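PDB 1A7S: heparin binding protein from Homo sapiens, which binds heparin, acts against many Gram-negative bacteria when released from neutrophil granules, and serves as a chemoattractant for monocytes and fibroblasts. Local coordinates for residues A[5-8]-A[9-13]; A[115-118]-A[119-123]; A[210-213]-A[214-218]. All coordinates share one frame; numbering follows the deposited sequence.

How the contacts relate
The three contacts are local and follow one another along a chain with the two-barrel trypsin fold. Contacts 1 and 2 adjoin the same antiparallel sheet, their centres about 23 Å apart: the first runs from strand 5-6 into a turn and the second leads into strand 122-127, both strands pairing with strand 142-148. The glycan on Asn145 of that strand is approached by Arg5 from contact 1 and Arg122 from contact 2. Contact 3, within helix 210-218, packs instead on the closed six-stranded barrel, its centre about 28 Å from contact 1 and 23 Å from contact 2. Two turns thus lead out of and into strands of one sheet; a helix packs on the other barrel.

Contact 1: A[5-8]-A[9-13]; sequences RKAR and PRQFP. With NAG (2-acetamido-2-deoxy-beta-D-glucopyranose), chain B.
Ala7 and Arg8 meet Gln11 and Phe12 in a local turn contact at the surface, where the chain leaves strand 5-6 and heads for strand 15-20. A type II beta turn runs from Arg8 to Gln11, closed by Gln11 N donating to Arg8 O at 3.0 Å. Arg10 takes the third position with a positive phi of 70°. The side chain of Gln11 adds a second tie: with CG anti to the backbone N (chi1 -174°) and the chain extended beyond it, the amide reaches back so that OE1 receives Arg8 N at 2.9 Å. That bond is nearly straight, 166° at the hydrogen, and lies in the plane of the side-chain carbonyl. Water 1 lends further support, donating a hydrogen bond to Arg8 O and accepting one from Phe12 N, each at 3.0 Å. Ala7 CB touches the edge of the Phe12 ring at CE2, 4.0 Å away, while Gln11 CG lies over one ring face. Phe143 of strand 142-148 also meets this ring. At the strand end, Arg5 NH1 donates to O3 of the Asn145-linked NAG at 3.2 Å, and the sugar's methyl carbon C8 sits over the centre of the guanidinium. The arrangement is a type II turn reinforced by a side-chain amide, joining the N-terminal strand to the first barrel of the trypsin fold.

Contact 2: A[115-118]-A[119-123]; sequences ATVE and AGTRC. With NAG (2-acetamido-2-deoxy-beta-D-glucopyranose), chain B.
The flat peptide group ending in Glu118 O is met by two donors from Thr121, both near its plane but not in it. Thr121 OG1 lies 2.6 Å from Glu118 O and is tilted 16° from the carbonyl plane; Thr121 N, at 3.0 Å from the same oxygen, is tilted 24°. The guanidinium of Arg122 is the other flat group: the NAG ring oxygen O5 approaches it obliquely, 3.1 Å from NH2, beside strand 142-148, whose Asn145 Arg122 also touches.

The double grip on Glu118 O depends on how Thr121 is turned. Its OG1 stands beside the backbone N (chi1 -63°), which lets hydroxyl and amide reach one acceptor together and limits rotation of the side chain. The methyl CG2 is thereby directed to Val117, whose CG2 it meets at 3.5 Å, tighter than usual for two carbons. Val117 in turn rests on Val148 of strand 142-148, and Thr121 touches Cys181. Between the partners the chain reverses through Ala119 and Gly120, the latter taking the third turn position with a positive phi.

Beyond the turn, backbone hydrogen bonds between Val148 and both Gly120 and Thr121 bring the chain into the sheet, and Cys123 is fixed by its disulfide to Cys181. This is a type II beta turn from Glu118 to Thr121, with the threonine hydroxyl adding a second bond to the turn's carbonyl oxygen, at the entrance to the first long strand of the second barrel of the trypsin fold.

Contact 3: A[210-213]-A[214-218]; sequences RDWI and DGVLN
Asp214 OD1 is gripped by two donors: Arg210 NE at 2.9 Å and water 2 at 2.6 Å. The first bond is a salt bridge between residues one helical turn apart. NE lies on the syn side of the carboxylate but 24° out of its plane, whereas OD1 sits almost exactly in the plane of the guanidinium, at its edge. The two flat groups stand nearly perpendicular, 81° apart, and only one nitrogen of the arginine bonds the acid directly. Arg210 is bent at chi2 (62°), which turns its chain along the helix toward Asp214, one turn ahead. Water 2 carries a second link, accepting from Arg210 NH2 at 3.1 Å, while NH1 is held by Pro111 O of a nearby loop.

The other carboxylate oxygen is served too. Water 3 donates to Asp214 OD2 and to Asp211 OD1, each at 2.7 Å, a bridge that probably eases the repulsion between two like-charged acids.

Elsewhere around the helix the spacing of four residues brings apolar groups together. Val216 CG2 lies over one face of the Trp212 six-membered ring, 4.0 Å from its centroid, in a CH-pi contact offset toward the rim. Ile213 and Leu217 run side by side, with CG2 of the former 3.9 Å from CD1 of the latter. These apolar residues pack onto the first barrel, where Ile31, His32 and Phe35 belong to the region with antibiotic activity.

The helix is thus amphipathic: one flank packs against the barrel, and on the other Asp214, with donors at both oxygens, probably stays ionised and balances the charge of Arg210.

Contact 1: A[5-8]-A[9-13]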
ATOM      1  N   ARG A   5      -0.018   9.642 -13.646  1.00 10.64           N
ATOM      2  CA  ARG A   5       0.168  11.093 -13.599  1.00 11.00           C
ATOM      3  C   ARG A   5       0.825  11.494 -12.288  1.00  9.75           C
ATOM      4  O   ARG A   5       0.643  10.846 -11.252  1.00  9.06           O
ATOM      5  CB  ARG A   5      -1.215  11.757 -13.668  1.00 13.65           C
ATOM      6  CG  ARG A   5      -1.410  13.183 -13.586  1.00 23.96           C
ATOM      7  CD  ARG A   5      -2.877  13.637 -13.695  1.00 28.49           C
ATOM      8  NE  ARG A   5      -3.386  13.226 -15.028  1.00 35.37           N
ATOM      9  CZ  ARG A   5      -4.686  13.191 -15.291  1.00 39.81           C
ATOM     10  NH1 ARG A   5      -5.606  13.432 -14.345  1.00 38.10           N
ATOM     11  NH2 ARG A   5      -5.061  12.823 -16.503  1.00 53.53           N
ATOM     12  N   LYS A   6       1.591  12.570 -12.319  1.00 10.26           N
ATOM     13  CA  LYS A   6       2.215  13.104 -11.111  1.00  9.67           C
ATOM     14  C   LYS A   6       1.135  13.582 -10.171  1.00  8.70           C
ATOM     15  O   LYS A   6       0.213  14.310 -10.556  1.00  9.99           O
ATOM     16  CB  LYS A   6       3.115  14.254 -11.513  1.00 10.99           C
ATOM     17  CG  LYS A   6       3.879  14.918 -10.394  1.00 11.32           C
ATOM     18  CD  LYS A   6       4.781  16.033 -10.953  1.00 12.17           C
ATOM     19  CE  LYS A   6       5.411  16.844  -9.816  1.00 10.98           C
ATOM     20  NZ  LYS A   6       6.297  17.899 -10.402  1.00 11.96           N
ATOM     21  N   ALA A   7       1.227  13.117  -8.913  1.00  9.05           N
ATOM     22  CA  ALA A   7       0.310  13.568  -7.872  1.00  8.74           C
ATOM     23  C   ALA A   7       0.614  15.002  -7.433  1.00  9.26           C
ATOM     24  O   ALA A   7       1.749  15.499  -7.625  1.00 10.28           O
ATOM     25  CB  ALA A   7       0.419  12.639  -6.645  1.00  9.47           C
ATOM     26  N   ARG A   8      -0.346  15.634  -6.768  1.00  9.39           N
ATOM     27  CA  ARG A   8      -0.150  16.894  -6.116  1.00  9.73           C
ATOM     28  C   ARG A   8       0.127  16.686  -4.635  1.00  8.34           C
ATOM     29  O   ARG A   8      -0.212  15.663  -4.056  1.00  8.14           O
ATOM     30  CB  ARG A   8      -1.436  17.732  -6.294  1.00 13.20           C
ATOM     31  CG  ARG A   8      -1.513  18.105  -7.820  1.00 20.35           C
ATOM     32  CD  ARG A   8      -2.691  18.801  -8.219  1.00 19.84           C
ATOM     33  NE  ARG A   8      -2.728  20.200  -7.726  1.00 19.27           N
ATOM     34  CZ  ARG A   8      -3.599  21.062  -8.158  1.00 18.61           C
ATOM     35  NH1 ARG A   8      -4.427  20.771  -9.163  1.00 25.16           N
ATOM     36  NH2 ARG A   8      -3.736  22.189  -7.502  1.00 20.63           N
ATOM     37  N   PRO A   9       0.756  17.700  -3.986  1.00  7.96           N
ATOM     38  CA  PRO A   9       0.998  17.554  -2.555  1.00  8.18           C
ATOM     39  C   PRO A   9      -0.330  17.310  -1.831  1.00  7.68           C
ATOM     40  O   PRO A   9      -1.323  17.957  -2.100  1.00  8.72           O
ATOM     41  CB  PRO A   9       1.625  18.883  -2.164  1.00  8.63           C
ATOM     42  CG  PRO A   9       2.311  19.343  -3.403  1.00  9.30           C
ATOM     43  CD  PRO A   9       1.376  18.907  -4.534  1.00  9.01           C
ATOM     44  N   ARG A  10      -0.356  16.374  -0.941  1.00  7.83           N
ATOM     45  CA  ARG A  10      -1.458  16.002  -0.055  1.00  7.94           C
ATOM     46  C   ARG A  10      -2.572  15.360  -0.810  1.00  7.89           C
ATOM     47  O   ARG A  10      -3.644  15.152  -0.202  1.00  9.14           O
ATOM     48  CB  ARG A  10      -1.950  17.216   0.759  1.00  8.76           C
ATOM     49  CG  ARG A  10      -0.871  18.091   1.318  1.00  8.93           C
ATOM     50  CD  ARG A  10      -1.402  19.118   2.278  1.00  9.95           C
ATOM     51  NE  ARG A  10      -2.470  19.948   1.754  1.00 10.17           N
ATOM     52  CZ  ARG A  10      -2.310  21.070   1.009  1.00  9.69           C
ATOM     53  NH1 ARG A  10      -1.107  21.505   0.707  1.00 10.38           N
ATOM     54  NH2 ARG A  10      -3.368  21.753   0.645  1.00 12.45           N
ATOM     55  N   GLN A  11      -2.381  14.976  -2.075  1.00  8.35           N
ATOM     56  CA  GLN A  11      -3.492  14.339  -2.803  1.00  8.49           C
ATOM     57  C   GLN A  11      -3.804  12.963  -2.183  1.00  8.65           C
ATOM     58  O   GLN A  11      -4.978  12.576  -2.204  1.00  9.80           O
ATOM     59  CB  GLN A  11      -3.107  14.160  -4.268  1.00 10.07           C
ATOM     60  CG  GLN A  11      -4.252  13.637  -5.122  1.00 10.34           C
ATOM     61  CD  GLN A  11      -3.932  13.635  -6.589  1.00 11.53           C
ATOM     62  OE1 GLN A  11      -2.897  14.205  -7.051  1.00 11.93           O
ATOM     63  NE2 GLN A  11      -4.703  12.925  -7.394  1.00 13.29           N
ATOM     64  N   PHE A  12      -2.790  12.258  -1.702  1.00  8.84           N
ATOM     65  CA  PHE A  12      -2.938  10.961  -1.043  1.00  8.09           C
ATOM     66  C   PHE A  12      -2.290  10.982   0.316  1.00  8.11           C
ATOM     67  O   PHE A  12      -1.202  10.430   0.562  1.00  8.80           O
ATOM     68  CB  PHE A  12      -2.284   9.871  -1.923  1.00  9.26           C
ATOM     69  CG  PHE A  12      -2.892   9.867  -3.316  1.00  8.79           C
ATOM     70  CD1 PHE A  12      -4.088   9.295  -3.590  1.00 10.50           C
ATOM     71  CD2 PHE A  12      -2.236  10.441  -4.390  1.00  9.38           C
ATOM     72  CE1 PHE A  12      -4.614   9.239  -4.849  1.00 11.02           C
ATOM     73  CE2 PHE A  12      -2.710  10.427  -5.636  1.00  9.87           C
ATOM     74  CZ  PHE A  12      -3.940   9.847  -5.905  1.00 10.94           C
ATOM     75  N   PRO A  13      -2.949  11.682   1.269  1.00  8.20           N
ATOM     76  CA  PRO A  13      -2.260  12.009   2.538  1.00  8.07           C
ATOM     77  C   PRO A  13      -2.139  10.846   3.531  1.00  7.50           C
ATOM     78  O   PRO A  13      -1.472  10.990   4.559  1.00  8.34           O
ATOM     79  CB  PRO A  13      -3.065  13.163   3.078  1.00 10.30           C
ATOM     80  CG  PRO A  13      -4.428  13.016   2.517  1.00 11.14           C
ATOM     81  CD  PRO A  13      -4.279  12.334   1.191  1.00  8.56           C
TER
HETATM   82  C1  NAG B   1      -9.238   9.217 -13.815  1.00 17.95           C
HETATM   83  C2  NAG B   1      -8.389  10.186 -14.706  1.00 19.08           C
HETATM   84  C3  NAG B   1      -9.060  11.549 -14.696  1.00 21.63           C
HETATM   85  C4  NAG B   1     -10.507  11.318 -15.325  1.00 23.96           C
HETATM   86  C5  NAG B   1     -11.215  10.431 -14.273  1.00 22.73           C
HETATM   87  C6  NAG B   1     -12.558   9.930 -14.741  1.00 25.71           C
HETATM   88  C7  NAG B   1      -5.941   9.765 -14.551  1.00 17.83           C
HETATM   89  C8  NAG B   1      -4.687   9.865 -13.747  1.00 21.23           C
HETATM   90  N2  NAG B   1      -7.053  10.363 -14.061  1.00 17.29           N
HETATM   91  O3  NAG B   1      -8.403  12.397 -15.580  1.00 26.12           O
HETATM   92  O4  NAG B   1     -11.091  12.659 -15.278  1.00 24.91           O
HETATM   93  O5  NAG B   1     -10.574   9.139 -14.356  1.00 20.47           O
HETATM   94  O6  NAG B   1     -12.564   9.774 -16.134  1.00 38.39           O
HETATM   95  O7  NAG B   1      -6.008   9.138 -15.558  1.00 23.74           O
HETATM   96  O   HOH W   1      -0.078  12.893  -2.803  1.00 12.78           O

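Contact 2: A[115-118]-A[119-123]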
ATOM      1  N   ALA A 115     -16.668  -7.416   2.706  1.00 10.09           N
ATOM      2  CA  ALA A 115     -17.191  -6.472   1.711  1.00 10.62           C
ATOM      3  C   ALA A 115     -16.555  -6.859   0.333  1.00 11.59           C
ATOM      4  O   ALA A 115     -15.471  -7.399   0.289  1.00 13.19           O
ATOM      5  CB  ALA A 115     -16.808  -5.038   2.013  1.00 11.31           C
ATOM      6  N   THR A 116     -17.322  -6.585  -0.695  1.00 12.74           N
ATOM      7  CA  THR A 116     -16.957  -6.869  -2.051  1.00 14.77           C
ATOM      8  C   THR A 116     -16.845  -5.611  -2.882  1.00 13.93           C
ATOM      9  O   THR A 116     -17.463  -4.601  -2.613  1.00 19.62           O
ATOM     10  CB  THR A 116     -18.026  -7.790  -2.783  1.00 17.70           C
ATOM     11  OG1 THR A 116     -19.308  -7.208  -2.652  1.00 22.58           O
ATOM     12  CG2 THR A 116     -18.085  -9.100  -1.956  1.00 26.06           C
ATOM     13  N   VAL A 117     -16.093  -5.755  -3.941  1.00 17.48           N
ATOM     14  CA  VAL A 117     -15.920  -4.745  -4.967  1.00 21.29           C
ATOM     15  C   VAL A 117     -16.076  -5.447  -6.314  1.00 23.17           C
ATOM     16  O   VAL A 117     -15.321  -6.357  -6.661  1.00 25.28           O
ATOM     17  CB  VAL A 117     -14.576  -4.064  -4.821  1.00 21.89           C
ATOM     18  CG1 VAL A 117     -13.404  -5.026  -4.780  1.00 29.22           C
ATOM     19  CG2 VAL A 117     -14.411  -2.905  -5.691  1.00 22.59           C
ATOM     20  N   GLU A 118     -17.154  -5.135  -7.026  1.00 23.16           N
ATOM     21  CA  GLU A 118     -17.457  -5.820  -8.257  1.00 24.40           C
ATOM     22  C   GLU A 118     -16.578  -5.436  -9.423  1.00 20.10           C
ATOM     23  O   GLU A 118     -16.044  -4.341  -9.519  1.00 14.79           O
ATOM     24  CB  GLU A 118     -18.933  -5.758  -8.592  1.00 30.08           C
ATOM     25  CG  GLU A 118     -19.418  -4.671  -9.465  1.00 37.23           C
ATOM     26  CD  GLU A 118     -20.915  -4.510  -9.558  1.00 40.28           C
ATOM     27  OE1 GLU A 118     -21.664  -5.397  -9.129  1.00 48.99           O
ATOM     28  OE2 GLU A 118     -21.388  -3.478 -10.173  1.00 42.36           O
ATOM     29  N   ALA A 119     -16.397  -6.395 -10.321  1.00 18.05           N
ATOM     30  CA  ALA A 119     -15.709  -6.156 -11.575  1.00 15.17           C
ATOM     31  C   ALA A 119     -16.334  -4.911 -12.233  1.00 12.97           C
ATOM     32  O   ALA A 119     -17.506  -4.685 -12.221  1.00 15.97           O
ATOM     33  CB  ALA A 119     -15.886  -7.325 -12.571  1.00 17.09           C
ATOM     34  N   GLY A 120     -15.452  -4.053 -12.760  1.00 12.50           N
ATOM     35  CA  GLY A 120     -15.895  -2.839 -13.364  1.00 13.00           C
ATOM     36  C   GLY A 120     -15.763  -1.629 -12.429  1.00 11.60           C
ATOM     37  O   GLY A 120     -15.863  -0.497 -12.871  1.00 14.94           O
ATOM     38  N   THR A 121     -15.520  -1.910 -11.128  1.00 11.72           N
ATOM     39  CA  THR A 121     -15.401  -0.754 -10.167  1.00 12.48           C
ATOM     40  C   THR A 121     -14.089  -0.025 -10.483  1.00  9.89           C
ATOM     41  O   THR A 121     -13.052  -0.618 -10.677  1.00 10.99           O
ATOM     42  CB  THR A 121     -15.327  -1.327  -8.742  1.00 14.93           C
ATOM     43  OG1 THR A 121     -16.546  -2.000  -8.471  1.00 17.98           O
ATOM     44  CG2 THR A 121     -15.221  -0.173  -7.686  1.00 16.83           C
ATOM     45  N   ARG A 122     -14.215   1.286 -10.568  1.00 11.88           N
ATOM     46  CA  ARG A 122     -13.079   2.176 -10.765  1.00 12.68           C
ATOM     47  C   ARG A 122     -12.403   2.475  -9.415  1.00 10.83           C
ATOM     48  O   ARG A 122     -13.065   2.736  -8.399  1.00 15.22           O
ATOM     49  CB  ARG A 122     -13.606   3.474 -11.418  1.00 17.98           C
ATOM     50  CG  ARG A 122     -14.016   3.058 -12.888  1.00 24.60           C
ATOM     51  CD  ARG A 122     -14.586   4.254 -13.623  1.00 30.23           C
ATOM     52  NE  ARG A 122     -13.659   5.332 -13.787  1.00 36.20           N
ATOM     53  CZ  ARG A 122     -13.205   5.842 -14.912  1.00 39.22           C
ATOM     54  NH1 ARG A 122     -13.946   5.804 -16.041  1.00 50.16           N
ATOM     55  NH2 ARG A 122     -12.039   6.470 -14.937  1.00 41.93           N
ATOM     56  N   CYS A 123     -11.119   2.385  -9.413  1.00  9.88           N
ATOM     57  CA  CYS A 123     -10.257   2.609  -8.266  1.00  8.39           C
ATOM     58  C   CYS A 123      -9.044   3.465  -8.724  1.00  8.68           C
ATOM     59  O   CYS A 123      -8.885   3.769  -9.899  1.00  9.86           O
ATOM     60  CB  CYS A 123      -9.756   1.249  -7.760  1.00  9.41           C
ATOM     61  SG  CYS A 123     -11.002   0.013  -7.414  1.00 11.44           S
TER
HETATM   62  C1  NAG B   1      -9.238   9.217 -13.815  1.00 17.95           C
HETATM   63  C2  NAG B   1      -8.389  10.186 -14.706  1.00 19.08           C
HETATM   64  C3  NAG B   1      -9.060  11.549 -14.696  1.00 21.63           C
HETATM   65  C4  NAG B   1     -10.507  11.318 -15.325  1.00 23.96           C
HETATM   66  C5  NAG B   1     -11.215  10.431 -14.273  1.00 22.73           C
HETATM   67  C6  NAG B   1     -12.558   9.930 -14.741  1.00 25.71           C
HETATM   68  C7  NAG B   1      -5.941   9.765 -14.551  1.00 17.83           C
HETATM   69  C8  NAG B   1      -4.687   9.865 -13.747  1.00 21.23           C
HETATM   70  N2  NAG B   1      -7.053  10.363 -14.061  1.00 17.29           N
HETATM   71  O3  NAG B   1      -8.403  12.397 -15.580  1.00 26.12           O
HETATM   72  O4  NAG B   1     -11.091  12.659 -15.278  1.00 24.91           O
HETATM   73  O5  NAG B   1     -10.574   9.139 -14.356  1.00 20.47           O
HETATM   74  O6  NAG B   1     -12.564   9.774 -16.134  1.00 38.39           O
HETATM   75  O7  NAG B   1      -6.008   9.138 -15.558  1.00 23.74           O

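Contact 3: A[210-213]-A[214-218]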
ATOM      1  N   ARG A 210     -10.380  -7.965   7.655  1.00  7.61           N
ATOM      2  CA  ARG A 210     -10.765  -6.859   8.555  1.00  7.02           C
ATOM      3  C   ARG A 210     -10.834  -7.249  10.009  1.00  6.82           C
ATOM      4  O   ARG A 210     -10.365  -6.517  10.872  1.00  7.74           O
ATOM      5  CB  ARG A 210     -12.063  -6.227   8.097  1.00  7.22           C
ATOM      6  CG  ARG A 210     -12.619  -5.160   8.990  1.00  7.17           C
ATOM      7  CD  ARG A 210     -11.691  -3.933   9.129  1.00  8.19           C
ATOM      8  NE  ARG A 210     -12.214  -2.986  10.096  1.00  7.90           N
ATOM      9  CZ  ARG A 210     -13.130  -2.062   9.838  1.00  7.34           C
ATOM     10  NH1 ARG A 210     -13.643  -1.922   8.663  1.00  7.74           N
ATOM     11  NH2 ARG A 210     -13.544  -1.244  10.830  1.00  9.97           N
ATOM     12  N   ASP A 211     -11.479  -8.359  10.327  1.00  7.63           N
ATOM     13  CA  ASP A 211     -11.575  -8.764  11.727  1.00  7.81           C
ATOM     14  C   ASP A 211     -10.169  -8.998  12.295  1.00  8.00           C
ATOM     15  O   ASP A 211      -9.890  -8.641  13.461  1.00  8.53           O
ATOM     16  CB  ASP A 211     -12.408 -10.045  11.876  1.00  8.18           C
ATOM     17  CG  ASP A 211     -13.882  -9.872  11.565  1.00  8.33           C
ATOM     18  OD1 ASP A 211     -14.367  -8.758  11.384  1.00  8.96           O
ATOM     19  OD2 ASP A 211     -14.555 -10.946  11.577  1.00 10.52           O
ATOM     20  N   TRP A 212      -9.289  -9.623  11.510  1.00  7.97           N
ATOM     21  CA  TRP A 212      -7.909  -9.829  12.017  1.00  7.86           C
ATOM     22  C   TRP A 212      -7.185  -8.528  12.228  1.00  7.34           C
ATOM     23  O   TRP A 212      -6.552  -8.303  13.262  1.00  8.47           O
ATOM     24  CB  TRP A 212      -7.160 -10.768  11.043  1.00  8.33           C
ATOM     25  CG  TRP A 212      -5.702 -10.891  11.472  1.00  8.36           C
ATOM     26  CD1 TRP A 212      -5.167 -11.724  12.350  1.00  9.79           C
ATOM     27  CD2 TRP A 212      -4.634 -10.072  10.974  1.00  7.97           C
ATOM     28  NE1 TRP A 212      -3.850 -11.525  12.525  1.00 10.92           N
ATOM     29  CE2 TRP A 212      -3.476 -10.504  11.656  1.00  9.50           C
ATOM     30  CE3 TRP A 212      -4.540  -9.060  10.036  1.00  8.99           C
ATOM     31  CZ2 TRP A 212      -2.219  -9.954  11.436  1.00 10.81           C
ATOM     32  CZ3 TRP A 212      -3.271  -8.487   9.825  1.00 10.97           C
ATOM     33  CH2 TRP A 212      -2.161  -8.933  10.558  1.00 10.82           C
ATOM     34  N   ILE A 213      -7.326  -7.587  11.292  1.00  7.51           N
ATOM     35  CA  ILE A 213      -6.753  -6.247  11.425  1.00  7.88           C
ATOM     36  C   ILE A 213      -7.241  -5.581  12.707  1.00  7.94           C
ATOM     37  O   ILE A 213      -6.485  -5.019  13.489  1.00  8.39           O
ATOM     38  CB  ILE A 213      -7.103  -5.406  10.173  1.00  8.01           C
ATOM     39  CG1 ILE A 213      -6.337  -5.844   8.930  1.00  8.85           C
ATOM     40  CG2 ILE A 213      -6.823  -3.912  10.454  1.00  9.64           C
ATOM     41  CD1 ILE A 213      -6.770  -5.274   7.627  1.00  9.82           C
ATOM     42  N   ASP A 214      -8.576  -5.661  12.934  1.00  8.08           N
ATOM     43  CA  ASP A 214      -9.134  -5.033  14.145  1.00  8.51           C
ATOM     44  C   ASP A 214      -8.520  -5.639  15.396  1.00  8.76           C
ATOM     45  O   ASP A 214      -8.304  -4.928  16.402  1.00  9.49           O
ATOM     46  CB  ASP A 214     -10.636  -5.212  14.176  1.00  8.85           C
ATOM     47  CG  ASP A 214     -11.388  -4.337  13.221  1.00  9.42           C
ATOM     48  OD1 ASP A 214     -10.788  -3.482  12.545  1.00 10.63           O
ATOM     49  OD2 ASP A 214     -12.622  -4.556  13.150  1.00 11.04           O
ATOM     50  N   GLY A 215      -8.242  -6.927  15.391  1.00  8.54           N
ATOM     51  CA  GLY A 215      -7.608  -7.543  16.561  1.00  9.39           C
ATOM     52  C   GLY A 215      -6.238  -6.888  16.838  1.00  9.19           C
ATOM     53  O   GLY A 215      -5.913  -6.561  17.961  1.00 10.96           O
ATOM     54  N   VAL A 216      -5.470  -6.725  15.746  1.00  8.75           N
ATOM     55  CA  VAL A 216      -4.165  -6.067  15.934  1.00  7.99           C
ATOM     56  C   VAL A 216      -4.288  -4.671  16.442  1.00  9.03           C
ATOM     57  O   VAL A 216      -3.608  -4.245  17.388  1.00  9.84           O
ATOM     58  CB  VAL A 216      -3.330  -6.134  14.650  1.00  9.33           C
ATOM     59  CG1 VAL A 216      -2.049  -5.338  14.776  1.00 10.01           C
ATOM     60  CG2 VAL A 216      -3.049  -7.575  14.251  1.00 11.68           C
ATOM     61  N   LEU A 217      -5.172  -3.884  15.846  1.00  9.14           N
ATOM     62  CA  LEU A 217      -5.356  -2.480  16.156  1.00  9.56           C
ATOM     63  C   LEU A 217      -5.785  -2.229  17.607  1.00  9.75           C
ATOM     64  O   LEU A 217      -5.421  -1.249  18.205  1.00 11.41           O
ATOM     65  CB  LEU A 217      -6.363  -1.772  15.260  1.00  9.94           C
ATOM     66  CG  LEU A 217      -6.132  -1.711  13.784  1.00 13.12           C
ATOM     67  CD1 LEU A 217      -7.108  -0.981  12.984  1.00 16.35           C
ATOM     68  CD2 LEU A 217      -4.730  -1.385  13.452  1.00 16.56           C
ATOM     69  N   ASN A 218      -6.607  -3.164  18.096  1.00 10.53           N
ATOM     70  CA  ASN A 218      -7.189  -3.041  19.438  1.00 12.23           C
ATOM     71  C   ASN A 218      -6.286  -3.697  20.484  1.00 13.07           C
ATOM     72  O   ASN A 218      -6.637  -3.624  21.693  1.00 17.13           O
ATOM     73  CB  ASN A 218      -8.551  -3.691  19.475  1.00 14.63           C
ATOM     74  CG  ASN A 218      -9.617  -2.821  18.822  1.00 17.69           C
ATOM     75  OD1 ASN A 218     -10.204  -3.116  17.748  1.00 19.23           O
ATOM     76  ND2 ASN A 218      -9.912  -1.747  19.575  1.00 21.88           N
TER
HETATM   77  O   HOH W   2     -11.544  -1.055  13.198  1.00 19.91           O
HETATM   78  O   HOH W   3     -14.471  -6.169  12.083  1.00  9.94           O